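PDB 3GZA: putative alpha-L-fucosidase from Bacteroides thetaiotaomicron VPI-5482, which probably hydrolyses alpha-L-fucosidic linkages as a member of glycosyl hydrolase family 29. Local coordinates for residues N292-E304 / R332-F344. Numbering follows the deposited sequence.
Sequences NIYPLNTLMDKYE and RLKEMGDEINRRF
Leu296 and the selenomethionines Met300 and Met336 interlock knobs-into-holes where helix 296-304 crosses residues 332-344 of helix 327-344 at -53°, on the outside of the family's TIM-barrel-like domain. Leu296 CD1 lies 3.5 Å from Met336 CA, within the hole formed by Arg332, Glu335, Met336 and Glu339. One turn on, Met300, its chain folded back at the end (chi3 -55°), lays SE 3.8 Å from Glu339 CG and sets CE over one face of the Arg343 guanidinium. Ile340 CD1 makes a CH-pi contact over a face of the Tyr303 ring, 3.9 Å from its centroid, while Phe344 CE2 meets that ring's edge. Just before helix 296-304, Tyr294 O accepts from Arg332 NH1 (2.9 Å), which comes from above the carbonyl plane, and Ile293 CD1 covers one guanidinium face. Glu335 OE1 accepts a salt-bridged hydrogen bond from Arg332 NE, helping fix the guanidinium's rotation. With Arg332 cut back to alanine, Tyr294 O would probably lose this donor and Glu335 its cationic mate. At the far end Glu304 OE2, also bonded to Tyr370 OH, forms a salt bridge with Arg343 NH1 through a weak hydrogen bond. Met22 of strand 22-26 backs Tyr303, Met336 and Ile340. Glu339 OE2 positions the Arg343 guanidinium, accepting from NE on the oxygen's anti side at 170°.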
loop_
_atom_site.group_PDB
_atom_site.type_symbol
_atom_site.label_atom_id
_atom_site.label_comp_id
_atom_site.label_asym_id
_atom_site.label_seq_id
_atom_site.Cartn_x
_atom_site.Cartn_y
_atom_site.Cartn_z
ATOM N N ASN A 292 -35.267 0.124 1.970
ATOM C CA ASN A 292 -35.101 -0.114 0.554
ATOM C C ASN A 292 -34.811 -1.559 0.245
ATOM O O ASN A 292 -34.479 -1.904 -0.851
ATOM C CB ASN A 292 -34.069 0.842 -0.001
ATOM C CG ASN A 292 -34.533 2.284 0.159
ATOM O OD1 ASN A 292 -35.720 2.577 0.071
ATOM N ND2 ASN A 292 -33.598 3.200 0.387
ATOM N N ILE A 293 -34.994 -2.407 1.255
ATOM C CA ILE A 293 -34.950 -3.851 1.033
ATOM C C ILE A 293 -36.171 -4.283 0.208
ATOM O O ILE A 293 -37.241 -3.716 0.338
ATOM C CB ILE A 293 -34.931 -4.672 2.359
ATOM C CG1 ILE A 293 -36.078 -4.307 3.264
ATOM C CG2 ILE A 293 -33.574 -4.462 3.062
ATOM C CD1 ILE A 293 -36.163 -5.142 4.583
ATOM N N TYR A 294 -35.986 -5.225 -0.721
ATOM C CA TYR A 294 -37.114 -5.684 -1.508
ATOM C C TYR A 294 -38.202 -6.318 -0.669
ATOM O O TYR A 294 -37.899 -7.078 0.247
ATOM C CB TYR A 294 -36.671 -6.729 -2.553
ATOM C CG TYR A 294 -36.142 -6.166 -3.881
ATOM C CD1 TYR A 294 -36.934 -5.364 -4.644
ATOM C CD2 TYR A 294 -34.883 -6.459 -4.317
ATOM C CE1 TYR A 294 -36.491 -4.841 -5.840
ATOM C CE2 TYR A 294 -34.421 -5.977 -5.514
ATOM C CZ TYR A 294 -35.226 -5.173 -6.278
ATOM O OH TYR A 294 -34.804 -4.676 -7.535
ATOM N N PRO A 295 -39.468 -5.997 -0.949
ATOM C CA PRO A 295 -40.561 -6.732 -0.333
ATOM C C PRO A 295 -40.503 -8.226 -0.605
ATOM O O PRO A 295 -39.963 -8.680 -1.643
ATOM C CB PRO A 295 -41.804 -6.129 -1.007
ATOM C CG PRO A 295 -41.389 -4.822 -1.384
ATOM C CD PRO A 295 -39.988 -4.846 -1.728
ATOM N N LEU A 296 -41.082 -8.998 0.306
ATOM C CA LEU A 296 -41.138 -10.445 0.142
ATOM C C LEU A 296 -41.797 -10.857 -1.170
ATOM O O LEU A 296 -41.310 -11.779 -1.826
ATOM C CB LEU A 296 -41.908 -11.059 1.335
ATOM C CG LEU A 296 -42.122 -12.587 1.272
ATOM C CD1 LEU A 296 -40.820 -13.304 1.298
ATOM C CD2 LEU A 296 -43.066 -13.078 2.372
ATOM N N ASN A 297 -42.869 -10.190 -1.585
ATOM C CA ASN A 297 -43.570 -10.558 -2.807
ATOM C C ASN A 297 -42.656 -10.392 -4.030
ATOM O O ASN A 297 -42.626 -11.249 -4.923
ATOM C CB ASN A 297 -44.900 -9.819 -2.995
ATOM N N THR A 298 -41.873 -9.323 -4.050
ATOM C CA THR A 298 -40.896 -9.141 -5.132
ATOM C C THR A 298 -39.797 -10.197 -5.128
ATOM O O THR A 298 -39.444 -10.735 -6.195
ATOM C CB THR A 298 -40.311 -7.727 -5.067
ATOM O OG1 THR A 298 -41.402 -6.803 -5.076
ATOM C CG2 THR A 298 -39.443 -7.467 -6.297
ATOM N N LEU A 299 -39.285 -10.537 -3.945
ATOM C CA LEU A 299 -38.286 -11.587 -3.828
ATOM C C LEU A 299 -38.804 -12.942 -4.321
ATOM O O LEU A 299 -38.046 -13.718 -4.909
ATOM C CB LEU A 299 -37.817 -11.694 -2.370
ATOM C CG LEU A 299 -36.972 -10.533 -1.858
ATOM C CD1 LEU A 299 -36.737 -10.640 -0.341
ATOM C CD2 LEU A 299 -35.640 -10.423 -2.688
HETATM N N MSE A 300 -40.065 -13.234 -4.047
HETATM C CA MSE A 300 -40.662 -14.485 -4.504
HETATM C C MSE A 300 -40.815 -14.504 -6.018
HETATM O O MSE A 300 -40.582 -15.532 -6.639
HETATM C CB MSE A 300 -41.972 -14.752 -3.807
HETATM C CG MSE A 300 -41.800 -14.991 -2.340
HETATM SE SE MSE A 300 -40.481 -16.352 -1.818
HETATM C CE MSE A 300 -41.208 -17.870 -2.887
ATOM N N ASP A 301 -41.196 -13.377 -6.611
ATOM C CA ASP A 301 -41.288 -13.242 -8.076
ATOM C C ASP A 301 -39.876 -13.539 -8.639
ATOM O O ASP A 301 -39.720 -14.322 -9.597
ATOM C CB ASP A 301 -41.729 -11.795 -8.396
ATOM C CG ASP A 301 -41.831 -11.476 -9.905
ATOM O OD1 ASP A 301 -42.443 -12.247 -10.669
ATOM O OD2 ASP A 301 -41.338 -10.369 -10.327
ATOM N N LYS A 302 -38.839 -12.965 -8.025
ATOM C CA LYS A 302 -37.477 -13.193 -8.518
ATOM C C LYS A 302 -37.058 -14.639 -8.368
ATOM O O LYS A 302 -36.446 -15.217 -9.289
ATOM C CB LYS A 302 -36.486 -12.240 -7.870
ATOM C CG LYS A 302 -36.757 -10.773 -8.240
ATOM C CD LYS A 302 -35.788 -9.845 -7.559
ATOM C CE LYS A 302 -36.148 -8.380 -7.889
ATOM N NZ LYS A 302 -36.428 -8.171 -9.339
ATOM N N TYR A 303 -37.342 -15.236 -7.224
ATOM C CA TYR A 303 -37.039 -16.667 -7.005
ATOM C C TYR A 303 -37.632 -17.527 -8.119
ATOM O O TYR A 303 -36.940 -18.392 -8.702
ATOM C CB TYR A 303 -37.628 -17.081 -5.632
ATOM C CG TYR A 303 -37.409 -18.559 -5.295
ATOM C CD1 TYR A 303 -36.209 -18.989 -4.768
ATOM C CD2 TYR A 303 -38.407 -19.485 -5.489
ATOM C CE1 TYR A 303 -35.983 -20.320 -4.478
ATOM C CE2 TYR A 303 -38.208 -20.798 -5.184
ATOM C CZ TYR A 303 -37.012 -21.204 -4.689
ATOM O OH TYR A 303 -36.797 -22.555 -4.389
ATOM N N GLU A 304 -38.902 -17.304 -8.438
ATOM C CA GLU A 304 -39.570 -18.130 -9.461
ATOM C C GLU A 304 -38.990 -17.895 -10.858
ATOM O O GLU A 304 -39.054 -18.768 -11.722
ATOM C CB GLU A 304 -41.095 -17.889 -9.442
ATOM C CG GLU A 304 -41.725 -18.396 -8.150
ATOM C CD GLU A 304 -43.213 -18.287 -8.111
ATOM O OE1 GLU A 304 -43.852 -17.965 -9.135
ATOM O OE2 GLU A 304 -43.776 -18.554 -7.037
ATOM N N ARG A 332 -36.234 -9.988 6.670
ATOM C CA ARG A 332 -36.754 -10.194 5.305
ATOM C C ARG A 332 -36.220 -11.479 4.682
ATOM O O ARG A 332 -36.925 -12.173 3.953
ATOM C CB ARG A 332 -36.393 -9.015 4.395
ATOM C CG ARG A 332 -36.927 -9.090 2.983
ATOM C CD ARG A 332 -38.482 -9.251 2.917
ATOM N NE ARG A 332 -39.254 -8.465 3.898
ATOM C CZ ARG A 332 -39.508 -7.162 3.805
ATOM N NH1 ARG A 332 -39.020 -6.437 2.809
ATOM N NH2 ARG A 332 -40.175 -6.554 4.753
ATOM N N LEU A 333 -34.943 -11.737 4.905
ATOM C CA LEU A 333 -34.311 -12.964 4.474
ATOM C C LEU A 333 -35.000 -14.181 5.078
ATOM O O LEU A 333 -35.262 -15.153 4.363
ATOM C CB LEU A 333 -32.821 -12.944 4.809
ATOM C CG LEU A 333 -31.984 -11.987 3.962
ATOM C CD1 LEU A 333 -30.591 -11.737 4.580
ATOM C CD2 LEU A 333 -31.838 -12.427 2.473
ATOM N N LYS A 334 -35.285 -14.130 6.371
ATOM C CA LYS A 334 -35.979 -15.236 7.025
ATOM C C LYS A 334 -37.350 -15.417 6.395
ATOM O O LYS A 334 -37.801 -16.548 6.117
ATOM C CB LYS A 334 -36.093 -14.977 8.518
ATOM C CG LYS A 334 -36.902 -16.056 9.238
ATOM C CD LYS A 334 -37.120 -15.621 10.658
ATOM C CE LYS A 334 -37.818 -16.669 11.491
ATOM N NZ LYS A 334 -39.233 -16.821 11.104
ATOM N N GLU A 335 -38.055 -14.304 6.182
ATOM C CA GLU A 335 -39.366 -14.370 5.556
ATOM C C GLU A 335 -39.298 -15.058 4.165
ATOM O O GLU A 335 -40.208 -15.816 3.802
ATOM C CB GLU A 335 -39.979 -12.978 5.428
ATOM C CG GLU A 335 -40.360 -12.317 6.751
ATOM C CD GLU A 335 -40.698 -10.865 6.646
ATOM O OE1 GLU A 335 -40.648 -10.304 5.532
ATOM O OE2 GLU A 335 -41.010 -10.270 7.725
HETATM N N MSE A 336 -38.255 -14.764 3.389
HETATM C CA MSE A 336 -38.061 -15.371 2.052
HETATM C C MSE A 336 -37.898 -16.892 2.143
HETATM O O MSE A 336 -38.580 -17.640 1.462
HETATM C CB MSE A 336 -36.866 -14.763 1.367
HETATM C CG MSE A 336 -36.712 -15.229 -0.040
HETATM SE SE MSE A 336 -35.205 -14.475 -0.903
HETATM C CE MSE A 336 -35.446 -15.131 -2.655
ATOM N N GLY A 337 -37.019 -17.342 3.029
ATOM C CA GLY A 337 -36.818 -18.762 3.233
ATOM C C GLY A 337 -38.073 -19.427 3.725
ATOM O O GLY A 337 -38.428 -20.517 3.255
ATOM N N ASP A 338 -38.771 -18.793 4.672
ATOM C CA ASP A 338 -40.020 -19.365 5.192
ATOM C C ASP A 338 -41.101 -19.512 4.105
ATOM O O ASP A 338 -41.861 -20.503 4.097
ATOM C CB ASP A 338 -40.570 -18.474 6.313
ATOM C CG ASP A 338 -39.747 -18.533 7.586
ATOM O OD1 ASP A 338 -38.832 -19.392 7.715
ATOM O OD2 ASP A 338 -40.019 -17.670 8.458
ATOM N N GLU A 339 -41.129 -18.555 3.166
ATOM C CA GLU A 339 -42.138 -18.527 2.146
ATOM C C GLU A 339 -41.787 -19.538 1.043
ATOM O O GLU A 339 -42.670 -20.198 0.503
ATOM C CB GLU A 339 -42.366 -17.120 1.644
ATOM C CG GLU A 339 -43.389 -17.026 0.558
ATOM C CD GLU A 339 -44.798 -17.386 0.972
ATOM O OE1 GLU A 339 -45.081 -17.536 2.174
ATOM O OE2 GLU A 339 -45.647 -17.546 0.075
ATOM N N ILE A 340 -40.511 -19.706 0.742
ATOM C CA ILE A 340 -40.104 -20.748 -0.203
ATOM C C ILE A 340 -40.524 -22.087 0.351
ATOM O O ILE A 340 -41.087 -22.921 -0.376
ATOM C CB ILE A 340 -38.597 -20.742 -0.457
ATOM C CG1 ILE A 340 -38.214 -19.475 -1.234
ATOM C CG2 ILE A 340 -38.181 -21.956 -1.269
ATOM C CD1 ILE A 340 -36.670 -19.172 -1.184
ATOM N N ASN A 341 -40.281 -22.303 1.647
ATOM C CA ASN A 341 -40.707 -23.555 2.268
ATOM C C ASN A 341 -42.212 -23.715 2.301
ATOM O O ASN A 341 -42.731 -24.808 2.019
ATOM C CB ASN A 341 -40.120 -23.693 3.655
ATOM C CG ASN A 341 -38.625 -23.985 3.621
ATOM O OD1 ASN A 341 -38.112 -24.535 2.630
ATOM N ND2 ASN A 341 -37.923 -23.655 4.708
ATOM N N ARG A 342 -42.919 -22.639 2.634
ATOM C CA ARG A 342 -44.373 -22.710 2.656
ATOM C C ARG A 342 -44.962 -23.130 1.299
ATOM O O ARG A 342 -45.896 -23.960 1.228
ATOM C CB ARG A 342 -44.975 -21.374 3.057
ATOM C CG ARG A 342 -46.433 -21.507 3.439
ATOM C CD ARG A 342 -47.076 -20.155 3.679
ATOM N NE ARG A 342 -47.219 -19.402 2.436
ATOM C CZ ARG A 342 -48.186 -19.567 1.541
ATOM N NH1 ARG A 342 -49.181 -20.429 1.737
ATOM N NH2 ARG A 342 -48.177 -18.830 0.434
ATOM N N ARG A 343 -44.429 -22.565 0.221
ATOM C CA ARG A 343 -44.968 -22.861 -1.095
ATOM C C ARG A 343 -44.552 -24.218 -1.637
ATOM O O ARG A 343 -45.409 -24.962 -2.145
ATOM C CB ARG A 343 -44.532 -21.816 -2.123
ATOM C CG ARG A 343 -44.985 -20.430 -1.794
ATOM C CD ARG A 343 -44.686 -19.491 -2.922
ATOM N NE ARG A 343 -45.054 -18.126 -2.573
ATOM C CZ ARG A 343 -44.995 -17.103 -3.415
ATOM N NH1 ARG A 343 -44.596 -17.271 -4.653
ATOM N NH2 ARG A 343 -45.345 -15.895 -3.006
ATOM N N PHE A 344 -43.278 -24.565 -1.470
ATOM C CA PHE A 344 -42.737 -25.671 -2.203
ATOM C C PHE A 344 -42.155 -26.838 -1.432
ATOM O O PHE A 344 -41.714 -27.773 -2.066
ATOM C CB PHE A 344 -41.684 -25.142 -3.201
ATOM C CG PHE A 344 -42.178 -24.022 -4.090
ATOM C CD1 PHE A 344 -43.271 -24.216 -4.910
ATOM C CD2 PHE A 344 -41.539 -22.792 -4.114
ATOM C CE1 PHE A 344 -43.733 -23.186 -5.740
ATOM C CE2 PHE A 344 -41.990 -21.775 -4.913
ATOM C CZ PHE A 344 -43.092 -21.985 -5.734
#